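Local coordinates for protein glyoxylate reductase (PDB 3WNV) that probably catalyses the reduction of glyoxylate to glycolate with a nicotinamide cofactor, as a fungal member of the D-isomer specific 2-hydroxyacid dehydrogenase family, at residues E70-L75 / V94-E99. Sequence-based numbering, arbitrary orientation.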
ATOM      1  N   GLU A  70       4.829 -10.501  19.163  1.00 19.67           N
ATOM      2  CA  GLU A  70       5.454 -11.779  19.499  1.00 22.14           C
ATOM      3  C   GLU A  70       6.817 -11.965  18.847  1.00 24.07           C
ATOM      4  O   GLU A  70       7.758 -12.466  19.466  1.00 20.96           O
ATOM      5  CB  GLU A  70       4.569 -12.924  19.018  1.00 21.57           C
ATOM      6  CG  GLU A  70       5.235 -14.293  19.079  1.00 27.57           C
ATOM      7  CD  GLU A  70       4.441 -15.364  18.325  1.00 36.21           C
ATOM      8  OE1 GLU A  70       3.361 -15.049  17.799  1.00 34.29           O
ATOM      9  OE2 GLU A  70       4.905 -16.521  18.247  1.00 45.20           O
ATOM     10  N   LEU A  71       6.899 -11.631  17.564  1.00 24.12           N
ATOM     11  CA  LEU A  71       8.155 -11.811  16.849  1.00 19.37           C
ATOM     12  C   LEU A  71       9.156 -10.781  17.355  1.00 11.90           C
ATOM     13  O   LEU A  71      10.318 -11.131  17.617  1.00 15.78           O
ATOM     14  CB  LEU A  71       7.943 -11.727  15.331  1.00 17.96           C
ATOM     15  CG  LEU A  71       9.229 -11.981  14.526  1.00 17.88           C
ATOM     16  CD1 LEU A  71       8.888 -12.699  13.212  1.00 20.72           C
ATOM     17  CD2 LEU A  71       9.935 -10.642  14.214  1.00 18.94           C
ATOM     18  N   ILE A  72       8.722  -9.534  17.532  1.00 13.59           N
ATOM     19  CA  ILE A  72       9.645  -8.501  18.052  1.00 12.86           C
ATOM     20  C   ILE A  72      10.226  -8.921  19.387  1.00 19.46           C
ATOM     21  O   ILE A  72      11.424  -8.703  19.646  1.00 16.95           O
ATOM     22  CB  ILE A  72       8.988  -7.078  18.055  1.00 13.17           C
ATOM     23  CG1 ILE A  72       8.843  -6.600  16.610  1.00 16.66           C
ATOM     24  CG2 ILE A  72       9.783  -6.025  18.873  1.00 13.44           C
ATOM     25  CD1 ILE A  72       7.924  -5.430  16.439  1.00 15.15           C
ATOM     26  N   SER A  73       9.404  -9.586  20.214  1.00 14.59           N
ATOM     27  CA  SER A  73       9.820 -10.031  21.531  1.00 18.42           C
ATOM     28  C   SER A  73      10.933 -11.085  21.451  1.00 21.29           C
ATOM     29  O   SER A  73      11.794 -11.140  22.318  1.00 23.61           O
ATOM     30  CB  SER A  73       8.615 -10.591  22.297  1.00 20.15           C
ATOM     31  OG  SER A  73       8.989 -10.926  23.625  1.00 29.26           O
ATOM     32  N   ALA A  74      10.917 -11.897  20.392  1.00 19.56           N
ATOM     33  CA  ALA A  74      11.959 -12.898  20.126  1.00 21.90           C
ATOM     34  C   ALA A  74      13.243 -12.340  19.491  1.00 19.44           C
ATOM     35  O   ALA A  74      14.273 -13.011  19.512  1.00 18.28           O
ATOM     36  CB  ALA A  74      11.401 -14.004  19.217  1.00 16.53           C
ATOM     37  N   LEU A  75      13.194 -11.165  18.872  1.00 18.24           N
ATOM     38  CA  LEU A  75      14.423 -10.626  18.246  1.00 15.81           C
ATOM     39  C   LEU A  75      15.542 -10.458  19.279  1.00 14.93           C
ATOM     40  O   LEU A  75      15.280 -10.187  20.444  1.00 15.75           O
ATOM     41  CB  LEU A  75      14.137  -9.287  17.561  1.00 15.90           C
ATOM     42  CG  LEU A  75      13.236  -9.311  16.327  1.00 14.63           C
ATOM     43  CD1 LEU A  75      12.966  -7.901  15.810  1.00 15.47           C
ATOM     44  CD2 LEU A  75      13.821 -10.227  15.209  1.00 12.87           C
ATOM     45  N   VAL A  94       4.747  -1.293  15.314  1.00 15.35           N
ATOM     46  CA  VAL A  94       5.644  -0.190  15.621  1.00 16.18           C
ATOM     47  C   VAL A  94       5.835   0.120  17.118  1.00 17.74           C
ATOM     48  O   VAL A  94       6.950   0.332  17.569  1.00 16.20           O
ATOM     49  CB  VAL A  94       5.263   1.071  14.823  1.00 17.74           C
ATOM     50  CG1 VAL A  94       6.172   2.239  15.214  1.00 20.46           C
ATOM     51  CG2 VAL A  94       5.316   0.779  13.297  1.00 22.32           C
ATOM     52  N   ASP A  95       4.765   0.162  17.909  1.00 16.45           N
ATOM     53  CA  ASP A  95       4.942   0.369  19.334  1.00 17.11           C
ATOM     54  C   ASP A  95       5.757  -0.736  20.018  1.00 15.24           C
ATOM     55  O   ASP A  95       6.587  -0.454  20.906  1.00 16.34           O
ATOM     56  CB  ASP A  95       3.580   0.529  20.034  1.00 22.49           C
ATOM     57  CG  ASP A  95       2.878   1.826  19.646  1.00 32.09           C
ATOM     58  OD1 ASP A  95       3.525   2.692  19.023  1.00 34.51           O
ATOM     59  OD2 ASP A  95       1.685   1.994  19.972  1.00 32.67           O
ATOM     60  N   ALA A  96       5.529  -2.000  19.641  1.00 14.58           N
ATOM     61  CA  ALA A  96       6.388  -3.064  20.221  1.00  9.74           C
ATOM     62  C   ALA A  96       7.870  -2.824  19.902  1.00 13.81           C
ATOM     63  O   ALA A  96       8.763  -2.990  20.779  1.00 10.97           O
ATOM     64  CB  ALA A  96       5.938  -4.480  19.744  1.00 10.94           C
ATOM     65  N   ALA A  97       8.139  -2.396  18.667  1.00 16.39           N
ATOM     66  CA  ALA A  97       9.509  -2.061  18.287  1.00 13.90           C
ATOM     67  C   ALA A  97      10.108  -0.933  19.119  1.00 14.03           C
ATOM     68  O   ALA A  97      11.245  -1.028  19.588  1.00 14.73           O
ATOM     69  CB  ALA A  97       9.591  -1.730  16.797  1.00 13.78           C
ATOM     70  N   THR A  98       9.332   0.130  19.315  1.00 16.64           N
ATOM     71  CA  THR A  98       9.784   1.272  20.115  1.00 15.78           C
ATOM     72  C   THR A  98      10.167   0.789  21.517  1.00 19.68           C
ATOM     73  O   THR A  98      11.240   1.128  22.047  1.00 22.14           O
ATOM     74  CB  THR A  98       8.671   2.342  20.187  1.00 19.46           C
ATOM     75  OG1 THR A  98       8.435   2.831  18.852  1.00 17.56           O
ATOM     76  CG2 THR A  98       9.081   3.498  21.118  1.00 23.25           C
ATOM     77  N   GLU A  99       9.317  -0.060  22.092  1.00 20.00           N
ATOM     78  CA  GLU A  99       9.569  -0.600  23.429  1.00 20.77           C
ATOM     79  C   GLU A  99      10.854  -1.437  23.509  1.00 18.63           C
ATOM     80  O   GLU A  99      11.529  -1.472  24.553  1.00 19.20           O
ATOM     81  CB  GLU A  99       8.384  -1.436  23.883  1.00 20.26           C
ATOM     82  CG  GLU A  99       7.137  -0.636  24.113  1.00 23.88           C
ATOM     83  CD  GLU A  99       5.957  -1.545  24.409  1.00 30.02           C
ATOM     84  OE1 GLU A  99       6.211  -2.732  24.729  1.00 27.17           O
ATOM     85  OE2 GLU A  99       4.795  -1.080  24.308  1.00 28.20           O
TER
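Ile72 packs against Ala96 and Ala97 in a small, buried helix-to-helix contact carried by apolar side chains, which joins helices 69-74 and 94-99 of the domain built on the five-stranded parallel sheet, distinct from the seven-stranded, probably cofactor-binding Rossmann domain. Strand 81-85 lies between the two helices in the chain. Evidence for close approach is the 6.4 Å between the CA atoms of Ile72 and Ala97, a spacing compatible with methyl side chains on the second helix. Two branches of Ile72 do the touching. Its CG1 lies anti to the carbonyl carbon (chi1 -71°) and chi2 is extended at 165°, which carries CD1 to the two alanine methyls, 4.0 Å from Ala96 CB and 4.1 Å from Ala97 CB. CD1 also comes 3.8 Å from Ala97 N, and CG2 rests 3.7 Å from Ala96 O, so both branches meet backbone. Only 130 Å² is buried in all, yet an alanine in place of Ile72 would probably open a gap beside both alanine methyls. Outside this pair, Ile72 also touches Ala100, and a salt bridge from Glu99 to Arg69 links the same two helices. With no hydrogen bond crossing between them, the two segments probably associate through van der Waals packing and burial of apolar surface.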